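Local coordinates for protein aclacinomycin-N/aclacinomycin-A oxidase (Streptomyces galilaeus, PDB 2IPI) that oxidises the terminal sugar of aclacinomycins in two successive oxygen-dependent steps, using a bicovalently bound FAD, in the biosynthesis of these polyketide antibiotics, at residues Tyr294-Ser297 with Arg298-Gln302; Ile307-Asp310 with Gly311-Gly315; Ala378-Tyr381 with Arg382-Ala386; Ser405-Glu408 with Thr409-Ala412; Ser482-Pro485 with Trp486-Tyr490. One frame throughout, in Å; residues are numbered along the deposited sequence.

Contact 1: Tyr294-Ser297 with Arg298-Gln302; sequences YLNS and RAAGQ
Asn-296 and Ala-300 meet CB to CB at 3.4 Å at the mouth of a beta-hairpin loop, the connection between strands 290-296 and 302-310, antiparallel neighbours in the large sheet beside the anthracycline pocket. The Ala-300 methyl lies against the root of the asparagine rather than its amide, whose CG is 4.0 Å from Ala-300 CB. Because CG of Asn-296 stands beside its own backbone N (chi1 -61°), the amide reaches past that methyl to the start of the returning strand, where ND2 donates to Gln-302 O at 2.9 Å. The bond is fairly straight (N-H...O 155°), and ND2 lies in the carbonyl plane of Gln-302, while the acceptor is slightly tilted from the plane of the asparagine amide. A side chain of one strand thus closes the loop onto the backbone of the next. Ser-297 gives its hydroxyl to a different neighbour, Gly-392 O, and Tyr-294, farther back on the hairpin, touches the bound anthracycline. The turn itself gathers on one oxygen: Ala-299 N at 3.1 Å and Ala-300 N at 3.2 Å both bond to Ser-297 O, approaching from the same face of its carbonyl plane.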
loop_
_atom_site.group_PDB
_atom_site.type_symbol
_atom_site.label_atom_id
_atom_site.label_comp_id
_atom_site.label_asym_id
_atom_site.label_seq_id
_atom_site.Cartn_x
_atom_site.Cartn_y
_atom_site.Cartn_z
ATOM N N TYR A 294 -12.749 -5.959 -9.280
ATOM C CA TYR A 294 -12.503 -7.190 -8.547
ATOM C C TYR A 294 -12.848 -8.385 -9.451
ATOM O O TYR A 294 -14.025 -8.683 -9.611
ATOM C CB TYR A 294 -13.297 -7.296 -7.248
ATOM C CG TYR A 294 -13.047 -6.198 -6.247
ATOM C CD1 TYR A 294 -14.007 -5.212 -6.029
ATOM C CD2 TYR A 294 -11.859 -6.145 -5.527
ATOM C CE1 TYR A 294 -13.787 -4.201 -5.111
ATOM C CE2 TYR A 294 -11.629 -5.134 -4.607
ATOM C CZ TYR A 294 -12.601 -4.171 -4.410
ATOM O OH TYR A 294 -12.372 -3.176 -3.498
ATOM N N LEU A 295 -11.781 -8.974 -9.975
ATOM C CA LEU A 295 -11.934 -10.155 -10.820
ATOM C C LEU A 295 -11.937 -11.424 -9.966
ATOM O O LEU A 295 -10.921 -12.108 -9.871
ATOM C CB LEU A 295 -10.843 -10.189 -11.895
ATOM C CG LEU A 295 -10.742 -8.875 -12.686
ATOM C CD1 LEU A 295 -9.610 -8.916 -13.690
ATOM C CD2 LEU A 295 -12.078 -8.601 -13.373
ATOM N N ASN A 296 -13.084 -11.684 -9.365
ATOM C CA ASN A 296 -13.344 -12.835 -8.533
ATOM C C ASN A 296 -13.376 -14.148 -9.318
ATOM O O ASN A 296 -13.642 -14.142 -10.519
ATOM C CB ASN A 296 -14.700 -12.678 -7.829
ATOM C CG ASN A 296 -14.772 -11.477 -6.913
ATOM O OD1 ASN A 296 -14.006 -11.338 -5.962
ATOM N ND2 ASN A 296 -15.721 -10.593 -7.182
ATOM N N SER A 297 -13.131 -15.251 -8.617
ATOM C CA SER A 297 -13.235 -16.582 -9.200
ATOM C C SER A 297 -14.691 -17.006 -9.415
ATOM O O SER A 297 -15.580 -16.308 -8.930
ATOM C CB SER A 297 -12.532 -17.606 -8.303
ATOM O OG SER A 297 -11.121 -17.540 -8.504
ATOM N N ARG A 298 -14.897 -18.111 -10.116
ATOM C CA ARG A 298 -16.152 -18.791 -10.346
ATOM C C ARG A 298 -16.515 -19.699 -9.163
ATOM O O ARG A 298 -16.655 -20.915 -9.248
ATOM C CB ARG A 298 -16.205 -19.704 -11.576
ATOM C CG ARG A 298 -17.599 -19.945 -12.146
ATOM C CD ARG A 298 -17.451 -20.483 -13.565
ATOM N NE ARG A 298 -18.672 -20.440 -14.353
ATOM C CZ ARG A 298 -18.746 -20.126 -15.633
ATOM N NH1 ARG A 298 -17.654 -19.810 -16.322
ATOM N NH2 ARG A 298 -19.934 -20.129 -16.231
ATOM N N ALA A 299 -16.716 -19.029 -8.046
ATOM C CA ALA A 299 -17.397 -19.528 -6.864
ATOM C C ALA A 299 -18.065 -18.307 -6.224
ATOM O O ALA A 299 -19.049 -18.397 -5.489
ATOM C CB ALA A 299 -16.489 -20.243 -5.896
ATOM N N ALA A 300 -17.478 -17.159 -6.563
ATOM C CA ALA A 300 -17.846 -15.880 -5.992
ATOM C C ALA A 300 -19.169 -15.372 -6.557
ATOM O O ALA A 300 -19.846 -14.535 -5.962
ATOM C CB ALA A 300 -16.736 -14.872 -6.253
ATOM N N GLY A 301 -19.505 -15.878 -7.735
ATOM C CA GLY A 301 -20.731 -15.516 -8.405
ATOM C C GLY A 301 -20.595 -14.468 -9.485
ATOM O O GLY A 301 -21.222 -14.560 -10.548
ATOM N N GLN A 302 -19.781 -13.443 -9.241
ATOM C CA GLN A 302 -19.636 -12.359 -10.195
ATOM C C GLN A 302 -18.338 -11.585 -10.008
ATOM O O GLN A 302 -17.759 -11.608 -8.932
ATOM C CB GLN A 302 -20.822 -11.398 -10.001
ATOM C CG GLN A 302 -20.715 -10.481 -8.808
ATOM C CD GLN A 302 -21.597 -10.797 -7.618
ATOM O OE1 GLN A 302 -22.196 -9.916 -7.001
ATOM N NE2 GLN A 302 -21.639 -12.085 -7.300
#

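Contact 2: Ile307-Asp310 with Gly311-Gly315; sequences IQID and GGLDG
Ile-309 and Leu-313 supply the apolar part of this turn, and Asp-310 the polar part. The two aliphatic side chains cross at about a right angle: CG1 of Ile-309 is 3.7 Å from Leu-313 CD1, and CD1 of Ile-309 is 4.1 Å from Leu-313 CD2. The exact placing of the leucine end is less certain, since Leu-313 CD1 sits too near Asp-310 O in the model. Leu-319 of helix 316-327 touches both side chains, so the pair extends the packing of that helix on the sheet. Among the hydrogen bonds, Gly-312 N donates to Asp-310 OD1 at 2.9 Å with an N-H...O angle of 154°, meeting the oxygen from above the carboxylate plane. The aspartate CG is anti to the backbone N (chi1 160°), a rotation that carries the carboxylate forward over the turn. OD1 also accepts from Thr-246 N, so two backbone N-H groups grip it and fix the carboxylate. The backbone bond runs from Leu-313 N to Asp-310 O at 3.1 Å, to an oxygen whose position that clash makes less sure. Together these bonds make a type I beta turn with an Asx turn inside it, leading from the end of strand 302-310 toward helix 316-327.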
loop_
_atom_site.group_PDB
_atom_site.type_symbol
_atom_site.label_atom_id
_atom_site.label_comp_id
_atom_site.label_asym_id
_atom_site.label_seq_id
_atom_site.Cartn_x
_atom_site.Cartn_y
_atom_site.Cartn_z
ATOM N N ILE A 307 -16.525 1.808 -8.832
ATOM C CA ILE A 307 -16.044 3.084 -9.332
ATOM C C ILE A 307 -16.469 4.255 -8.454
ATOM O O ILE A 307 -17.563 4.275 -7.879
ATOM C CB ILE A 307 -16.536 3.269 -10.785
ATOM C CG1 ILE A 307 -17.334 4.553 -11.010
ATOM C CG2 ILE A 307 -17.333 2.067 -11.287
ATOM C CD1 ILE A 307 -17.809 4.712 -12.445
ATOM N N GLN A 308 -15.609 5.271 -8.308
ATOM C CA GLN A 308 -16.068 6.404 -7.495
ATOM C C GLN A 308 -15.496 7.719 -8.016
ATOM O O GLN A 308 -14.492 7.711 -8.719
ATOM C CB GLN A 308 -15.724 6.195 -6.026
ATOM C CG GLN A 308 -14.251 6.357 -5.689
ATOM C CD GLN A 308 -13.901 5.815 -4.316
ATOM O OE1 GLN A 308 -14.219 6.410 -3.276
ATOM N NE2 GLN A 308 -13.236 4.666 -4.327
ATOM N N ILE A 309 -16.139 8.833 -7.678
ATOM C CA ILE A 309 -15.695 10.153 -8.098
ATOM C C ILE A 309 -16.304 11.238 -7.202
ATOM O O ILE A 309 -17.312 11.006 -6.537
ATOM C CB ILE A 309 -16.072 10.462 -9.564
ATOM C CG1 ILE A 309 -15.261 11.576 -10.191
ATOM C CG2 ILE A 309 -17.569 10.762 -9.664
ATOM C CD1 ILE A 309 -15.144 11.574 -11.695
ATOM N N ASP A 310 -15.689 12.416 -7.195
ATOM C CA ASP A 310 -16.205 13.543 -6.410
ATOM C C ASP A 310 -17.553 13.944 -6.996
ATOM O O ASP A 310 -17.625 14.410 -8.138
ATOM C CB ASP A 310 -15.194 14.669 -6.428
ATOM C CG ASP A 310 -15.639 16.065 -6.102
ATOM O OD1 ASP A 310 -16.526 16.273 -5.250
ATOM O OD2 ASP A 310 -15.056 17.003 -6.709
ATOM N N GLY A 311 -18.600 13.749 -6.214
ATOM C CA GLY A 311 -19.945 14.105 -6.603
ATOM C C GLY A 311 -20.154 15.588 -6.824
ATOM O O GLY A 311 -21.235 16.006 -7.260
ATOM N N GLY A 312 -19.162 16.426 -6.543
ATOM C CA GLY A 312 -19.304 17.851 -6.800
ATOM C C GLY A 312 -18.728 18.293 -8.115
ATOM O O GLY A 312 -18.719 19.511 -8.389
ATOM N N LEU A 313 -18.212 17.385 -8.965
ATOM C CA LEU A 313 -17.666 17.954 -10.205
ATOM C C LEU A 313 -18.723 17.887 -11.311
ATOM O O LEU A 313 -19.493 16.937 -11.428
ATOM C CB LEU A 313 -16.389 17.295 -10.695
ATOM C CG LEU A 313 -16.019 15.855 -10.404
ATOM C CD1 LEU A 313 -17.038 14.814 -10.838
ATOM C CD2 LEU A 313 -14.683 15.556 -11.096
ATOM N N ASP A 314 -18.721 18.913 -12.124
ATOM C CA ASP A 314 -19.623 19.087 -13.256
ATOM C C ASP A 314 -19.759 17.794 -14.054
ATOM O O ASP A 314 -18.775 17.144 -14.347
ATOM C CB ASP A 314 -19.132 20.216 -14.164
ATOM N N GLY A 315 -21.006 17.472 -14.429
ATOM C CA GLY A 315 -21.299 16.283 -15.219
ATOM C C GLY A 315 -20.613 15.055 -14.639
ATOM O O GLY A 315 -19.999 14.280 -15.383
#

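Contact 3: Ala378-Tyr381 with Arg382-Ala386; sequences ATLY and RHLSA
The Tyr-381 ring carries Ser-385 CB over one face, 3.8 Å above the plane and shifted toward the rim. This is a CH-pi contact along the helix, with CB of Ser-385 4.1 Å from the centroid of the Tyr-381 ring. Elsewhere the same ring meets Phe-265 edge-to-face and lies against Trp-257 with the planes inclined at about 40°. With CG of Tyr-381 anti to the backbone N (chi1 -176°), the ring lies beside its own carbonyl and therefore on the side where Ser-385 follows one turn later. Helix 374-385 supplies the frame through regular backbone bonds, among them Leu-384 N to Leu-380 O and Ser-385 N to Tyr-381 O, the latter short at 2.7 Å. On the outer side Arg-382 bends back at chi3, and its NH2 lies unusually close, at 2.5 Å, to a water that it donates to; this water in turn gives a weak bond to Ala-378 O. NH1 of Arg-382 makes a long, weak ion pair with Glu-447. The hydroxyl of Ser-385 is held by Arg-298 NH1. A guanidinium thus stands at the C-terminal end of the helix, where its positive charge would probably be favoured by the helix dipole.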
loop_
_atom_site.group_PDB
_atom_site.type_symbol
_atom_site.label_atom_id
_atom_site.label_comp_id
_atom_site.label_asym_id
_atom_site.label_seq_id
_atom_site.Cartn_x
_atom_site.Cartn_y
_atom_site.Cartn_z
ATOM N N ALA A 378 -6.234 -14.161 -21.277
ATOM C CA ALA A 378 -6.736 -15.526 -21.401
ATOM C C ALA A 378 -6.285 -16.401 -20.239
ATOM O O ALA A 378 -7.037 -17.294 -19.835
ATOM C CB ALA A 378 -6.301 -16.126 -22.726
ATOM N N THR A 379 -5.083 -16.154 -19.738
ATOM C CA THR A 379 -4.526 -16.772 -18.539
ATOM C C THR A 379 -5.439 -16.459 -17.356
ATOM O O THR A 379 -5.803 -17.325 -16.560
ATOM C CB THR A 379 -3.104 -16.263 -18.238
ATOM O OG1 THR A 379 -2.185 -16.756 -19.226
ATOM C CG2 THR A 379 -2.606 -16.770 -16.897
ATOM N N LEU A 380 -5.807 -15.184 -17.292
ATOM C CA LEU A 380 -6.725 -14.635 -16.315
ATOM C C LEU A 380 -8.046 -15.396 -16.339
ATOM O O LEU A 380 -8.457 -15.986 -15.339
ATOM C CB LEU A 380 -6.972 -13.148 -16.598
ATOM C CG LEU A 380 -6.559 -12.140 -15.525
ATOM C CD1 LEU A 380 -5.641 -12.761 -14.491
ATOM C CD2 LEU A 380 -5.888 -10.931 -16.157
ATOM N N TYR A 381 -8.722 -15.398 -17.484
ATOM C CA TYR A 381 -10.019 -16.067 -17.553
ATOM C C TYR A 381 -9.926 -17.533 -17.145
ATOM O O TYR A 381 -10.725 -17.995 -16.322
ATOM C CB TYR A 381 -10.634 -15.941 -18.953
ATOM C CG TYR A 381 -12.026 -16.537 -19.038
ATOM C CD1 TYR A 381 -13.127 -15.750 -18.712
ATOM C CD2 TYR A 381 -12.264 -17.843 -19.431
ATOM C CE1 TYR A 381 -14.405 -16.265 -18.777
ATOM C CE2 TYR A 381 -13.543 -18.365 -19.504
ATOM C CZ TYR A 381 -14.615 -17.564 -19.176
ATOM O OH TYR A 381 -15.899 -18.052 -19.235
ATOM N N ARG A 382 -9.000 -18.310 -17.700
ATOM C CA ARG A 382 -8.991 -19.745 -17.391
ATOM C C ARG A 382 -8.796 -20.013 -15.908
ATOM O O ARG A 382 -9.436 -20.870 -15.287
ATOM C CB ARG A 382 -7.898 -20.462 -18.174
ATOM C CG ARG A 382 -8.100 -21.966 -18.329
ATOM C CD ARG A 382 -6.839 -22.562 -18.964
ATOM N NE ARG A 382 -6.211 -21.617 -19.898
ATOM C CZ ARG A 382 -4.968 -21.175 -19.809
ATOM N NH1 ARG A 382 -4.196 -21.583 -18.819
ATOM N NH2 ARG A 382 -4.440 -20.320 -20.668
ATOM N N HIS A 383 -7.854 -19.287 -15.304
ATOM C CA HIS A 383 -7.601 -19.525 -13.878
ATOM C C HIS A 383 -8.714 -18.973 -13.014
ATOM O O HIS A 383 -8.964 -19.435 -11.894
ATOM C CB HIS A 383 -6.273 -18.893 -13.484
ATOM C CG HIS A 383 -5.152 -19.893 -13.497
ATOM N ND1 HIS A 383 -4.336 -20.088 -14.588
ATOM C CD2 HIS A 383 -4.732 -20.753 -12.548
ATOM C CE1 HIS A 383 -3.457 -21.026 -14.303
ATOM N NE2 HIS A 383 -3.665 -21.450 -13.072
ATOM N N LEU A 384 -9.417 -17.954 -13.530
ATOM C CA LEU A 384 -10.486 -17.450 -12.652
ATOM C C LEU A 384 -11.717 -18.324 -12.857
ATOM O O LEU A 384 -12.411 -18.639 -11.900
ATOM C CB LEU A 384 -10.731 -15.965 -12.895
ATOM C CG LEU A 384 -9.695 -15.003 -12.288
ATOM C CD1 LEU A 384 -9.809 -13.598 -12.867
ATOM C CD2 LEU A 384 -9.815 -14.969 -10.774
ATOM N N SER A 385 -11.987 -18.738 -14.087
ATOM C CA SER A 385 -13.192 -19.506 -14.372
ATOM C C SER A 385 -13.194 -20.895 -13.741
ATOM O O SER A 385 -14.261 -21.447 -13.440
ATOM C CB SER A 385 -13.390 -19.627 -15.886
ATOM O OG SER A 385 -14.729 -20.055 -16.125
ATOM N N ALA A 386 -12.016 -21.469 -13.537
ATOM C CA ALA A 386 -11.859 -22.823 -13.032
ATOM C C ALA A 386 -12.503 -23.042 -11.673
ATOM O O ALA A 386 -12.563 -22.184 -10.800
ATOM C CB ALA A 386 -10.380 -23.211 -12.963
HETATM O O HOH W 1 -6.062 -19.261 -22.178
#

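Contact 4: Ser405-Glu408 with Thr409-Ala412; sequences SVPE and TATA
Pro-407 and Ala-410 press together over the ring of the proline, which can be followed round from its CB. That atom is 3.9 Å from Ala-410 CB and also has Thr-409 CG2 beside it at 4.1 Å. CG, the far corner of the ring, is more distant from the alanine methyl, and CD comes back to 3.7 Å from Ala-410 CB, so the methyl lies alongside the ring and nearer to its CB and CD than to its corner. The same methyl is shared with Val-406: CG1 of the valine, anti to the backbone N (chi1 179°), points forward along the chain and meets Ala-410 CB at 3.5 Å, tighter than an ordinary methyl contact. What brings Ala-410 back against Val-406 and Pro-407 is a beta turn of type I shape, with Glu-408 and Thr-409 at its corners, in the long loop between strands 391-398 and 420-428. Its closing bond, Ala-410 N to Pro-407 O, is short at 2.6 Å, with an N-H...O angle of 159°. Glu-408 O is bonded by Asn-494 ND2, while the carboxylate of Glu-408 lies close to that of Glu-463, a pairing of like charges that could raise the pKa of one of them. Beyond the turn, Thr-411 OG1 is hydrogen-bonded to the hydroxyl of Thr-212.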
loop_
_atom_site.group_PDB
_atom_site.type_symbol
_atom_site.label_atom_id
_atom_site.label_comp_id
_atom_site.label_asym_id
_atom_site.label_seq_id
_atom_site.Cartn_x
_atom_site.Cartn_y
_atom_site.Cartn_z
ATOM N N SER A 405 3.434 12.698 -12.593
ATOM C CA SER A 405 3.843 14.073 -12.834
ATOM C C SER A 405 5.177 14.330 -12.128
ATOM O O SER A 405 5.897 15.261 -12.481
ATOM C CB SER A 405 2.809 15.088 -12.359
ATOM O OG SER A 405 1.458 14.732 -12.628
ATOM N N VAL A 406 5.504 13.513 -11.141
ATOM C CA VAL A 406 6.773 13.565 -10.429
ATOM C C VAL A 406 7.869 12.780 -11.132
ATOM O O VAL A 406 7.640 11.625 -11.512
ATOM C CB VAL A 406 6.578 12.940 -9.028
ATOM C CG1 VAL A 406 7.873 12.949 -8.236
ATOM C CG2 VAL A 406 5.462 13.653 -8.277
ATOM N N PRO A 407 9.065 13.306 -11.315
ATOM C CA PRO A 407 10.183 12.514 -11.858
ATOM C C PRO A 407 10.479 11.274 -11.017
ATOM O O PRO A 407 10.514 11.302 -9.784
ATOM C CB PRO A 407 11.362 13.489 -11.809
ATOM C CG PRO A 407 10.703 14.828 -11.905
ATOM C CD PRO A 407 9.476 14.700 -11.032
ATOM N N GLU A 408 10.688 10.151 -11.704
ATOM C CA GLU A 408 10.952 8.835 -11.135
ATOM C C GLU A 408 11.985 8.884 -10.020
ATOM O O GLU A 408 11.967 8.191 -9.008
ATOM C CB GLU A 408 11.432 7.903 -12.252
ATOM C CG GLU A 408 12.050 6.592 -11.830
ATOM C CD GLU A 408 11.574 5.407 -12.657
ATOM O OE1 GLU A 408 10.572 5.537 -13.391
ATOM O OE2 GLU A 408 12.215 4.336 -12.567
ATOM N N THR A 409 12.942 9.777 -10.214
ATOM C CA THR A 409 14.028 9.998 -9.295
ATOM C C THR A 409 13.719 11.044 -8.232
ATOM O O THR A 409 14.631 11.323 -7.467
ATOM C CB THR A 409 15.254 10.483 -10.101
ATOM O OG1 THR A 409 16.347 10.744 -9.216
ATOM C CG2 THR A 409 14.910 11.800 -10.788
ATOM N N ALA A 410 12.531 11.631 -8.179
ATOM C CA ALA A 410 12.271 12.770 -7.313
ATOM C C ALA A 410 11.813 12.329 -5.934
ATOM O O ALA A 410 11.882 13.119 -4.986
ATOM C CB ALA A 410 11.229 13.694 -7.927
ATOM N N THR A 411 11.427 11.072 -5.813
ATOM C CA THR A 411 11.014 10.414 -4.574
ATOM C C THR A 411 11.592 9.011 -4.522
ATOM O O THR A 411 12.268 8.679 -5.503
ATOM C CB THR A 411 9.472 10.433 -4.583
ATOM O OG1 THR A 411 8.877 10.336 -3.300
ATOM C CG2 THR A 411 9.016 9.236 -5.378
ATOM N N ALA A 412 11.388 8.184 -3.515
ATOM C CA ALA A 412 11.810 6.797 -3.461
ATOM C C ALA A 412 10.658 5.867 -3.858
ATOM O O ALA A 412 10.671 4.671 -3.579
ATOM C CB ALA A 412 12.360 6.379 -2.099
#

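Contact 5: Ser482-Pro485 with Trp486-Tyr490; sequences SGVP and WYTLY
A chi1 of 49° at Tyr-487 folds its ring back toward the start of the helix and onto Pro-485, and a chi1 of -177° at Val-484 sends CG1 forward to Thr-488 and Leu-489. The proline CB sits over one face of the tyrosine ring, 3.7 Å from the centroid and 15° off the ring normal, a CH-pi contact; CG of Pro-485 rests nearer the rim, at 3.5 Å from Tyr-487 CE2. The same phenol ring is also stacked with that of Tyr-495. Thr-488 OG1 comes within 3.2 Å of Pro-485 CG and nearly as close to CD, so the tyrosine face and the threonine hydroxyl meet neighbouring parts of the pyrrolidine ring. Pro-485 is the N-cap of helix 486-491, and the contact of Val-484, the residue before the cap, with Leu-489 is a hydrophobic staple: valine CG1 lies 3.8 Å from Leu-489 CD2. Thr-488 packs beside it, crossing the valine at about a right angle with its CG2 3.5 Å from Val-484 CG1. A proline brings no polar side chain to a cap, and its part in the helix is played by its carbonyl, which receives a weak bond from Leu-489 N at 3.3 Å. Within the helix, Tyr-487 CB lies over the centre of the Trp-486 indole, and Tyr-490 CD1 meets that ring at its edge. The hydroxyl of Tyr-490 is bonded to the backbone oxygen of Tyr-469, whose side chain is an active-site proton acceptor.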
loop_
_atom_site.group_PDB
_atom_site.type_symbol
_atom_site.label_atom_id
_atom_site.label_comp_id
_atom_site.label_asym_id
_atom_site.label_seq_id
_atom_site.Cartn_x
_atom_site.Cartn_y
_atom_site.Cartn_z
ATOM N N SER A 482 13.398 -14.214 -13.673
ATOM C CA SER A 482 14.524 -14.674 -14.490
ATOM C C SER A 482 15.536 -13.577 -14.813
ATOM O O SER A 482 15.445 -12.793 -15.751
ATOM C CB SER A 482 14.019 -15.362 -15.763
ATOM O OG SER A 482 14.121 -16.766 -15.608
ATOM N N GLY A 483 16.572 -13.584 -13.976
ATOM C CA GLY A 483 17.723 -12.741 -14.142
ATOM C C GLY A 483 17.646 -11.441 -13.377
ATOM O O GLY A 483 18.691 -10.849 -13.110
ATOM N N VAL A 484 16.437 -11.007 -13.034
ATOM C CA VAL A 484 16.224 -9.714 -12.389
ATOM C C VAL A 484 16.104 -9.856 -10.881
ATOM O O VAL A 484 15.361 -10.717 -10.393
ATOM C CB VAL A 484 14.964 -9.053 -12.974
ATOM C CG1 VAL A 484 14.751 -7.666 -12.389
ATOM C CG2 VAL A 484 15.089 -8.991 -14.497
ATOM N N PRO A 485 16.825 -9.027 -10.134
ATOM C CA PRO A 485 16.805 -9.126 -8.667
ATOM C C PRO A 485 15.532 -8.525 -8.082
ATOM O O PRO A 485 14.852 -7.756 -8.773
ATOM C CB PRO A 485 18.016 -8.304 -8.240
ATOM C CG PRO A 485 18.447 -7.516 -9.419
ATOM C CD PRO A 485 17.689 -7.946 -10.626
ATOM N N TRP A 486 15.215 -8.868 -6.833
ATOM C CA TRP A 486 14.001 -8.346 -6.213
ATOM C C TRP A 486 14.022 -6.827 -6.106
ATOM O O TRP A 486 12.987 -6.153 -6.149
ATOM C CB TRP A 486 13.818 -8.972 -4.817
ATOM C CG TRP A 486 14.924 -8.519 -3.902
ATOM C CD1 TRP A 486 16.209 -8.981 -3.801
ATOM C CD2 TRP A 486 14.795 -7.459 -2.947
ATOM N NE1 TRP A 486 16.891 -8.277 -2.833
ATOM C CE2 TRP A 486 16.034 -7.337 -2.296
ATOM C CE3 TRP A 486 13.742 -6.612 -2.585
ATOM C CZ2 TRP A 486 16.236 -6.382 -1.298
ATOM C CZ3 TRP A 486 13.952 -5.676 -1.600
ATOM C CH2 TRP A 486 15.198 -5.562 -0.961
ATOM N N TYR A 487 15.214 -6.251 -5.935
ATOM C CA TYR A 487 15.270 -4.809 -5.665
ATOM C C TYR A 487 15.064 -4.001 -6.937
ATOM O O TYR A 487 14.527 -2.885 -6.907
ATOM C CB TYR A 487 16.575 -4.406 -4.965
ATOM C CG TYR A 487 17.855 -4.922 -5.563
ATOM C CD1 TYR A 487 18.600 -5.895 -4.915
ATOM C CD2 TYR A 487 18.328 -4.444 -6.782
ATOM C CE1 TYR A 487 19.774 -6.379 -5.454
ATOM C CE2 TYR A 487 19.505 -4.927 -7.321
ATOM C CZ TYR A 487 20.228 -5.892 -6.657
ATOM O OH TYR A 487 21.405 -6.378 -7.195
ATOM N N THR A 488 15.475 -4.532 -8.083
ATOM C CA THR A 488 15.112 -3.946 -9.372
ATOM C C THR A 488 13.591 -3.896 -9.484
ATOM O O THR A 488 12.988 -2.910 -9.884
ATOM C CB THR A 488 15.702 -4.769 -10.531
ATOM O OG1 THR A 488 17.142 -4.719 -10.423
ATOM C CG2 THR A 488 15.308 -4.208 -11.889
ATOM N N LEU A 489 12.987 -5.025 -9.092
ATOM C CA LEU A 489 11.555 -5.194 -9.229
ATOM C C LEU A 489 10.820 -4.096 -8.468
ATOM O O LEU A 489 9.893 -3.508 -9.007
ATOM C CB LEU A 489 11.103 -6.567 -8.728
ATOM C CG LEU A 489 11.500 -7.787 -9.560
ATOM C CD1 LEU A 489 10.735 -9.008 -9.067
ATOM C CD2 LEU A 489 11.247 -7.579 -11.045
ATOM N N TYR A 490 11.257 -3.846 -7.227
ATOM C CA TYR A 490 10.501 -2.905 -6.395
ATOM C C TYR A 490 10.924 -1.451 -6.551
ATOM O O TYR A 490 10.112 -0.533 -6.361
ATOM C CB TYR A 490 10.651 -3.326 -4.931
ATOM C CG TYR A 490 9.756 -4.432 -4.454
ATOM C CD1 TYR A 490 10.303 -5.585 -3.900
ATOM C CD2 TYR A 490 8.367 -4.387 -4.537
ATOM C CE1 TYR A 490 9.519 -6.635 -3.445
ATOM C CE2 TYR A 490 7.571 -5.427 -4.087
ATOM C CZ TYR A 490 8.141 -6.554 -3.544
ATOM O OH TYR A 490 7.357 -7.602 -3.087
#

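How the contacts relate
Contacts 1 and 3 are the pair that touch: their centres are 11 Å apart, and besides the arginine–serine bond, Arg-298 N meets Leu-384 O at 3.1 Å, joining the hairpin to the end of helix 374-385. Contact 2 lies at the far end of strand 302-310, the neighbour of strand 290-296, with its centre 28 Å from that of contact 1. Contact 1 reaches the bound anthracycline through Tyr-294, with the Asn-296 side chain about 7 Å from it and about 10 Å from the side chain of Tyr-397. Contacts 4 and 5 approach to about 6 Å between nearest atoms without touching; the side chain of Trp-486 is about 11 Å from the FAD, and that of Thr-411 about 14 Å.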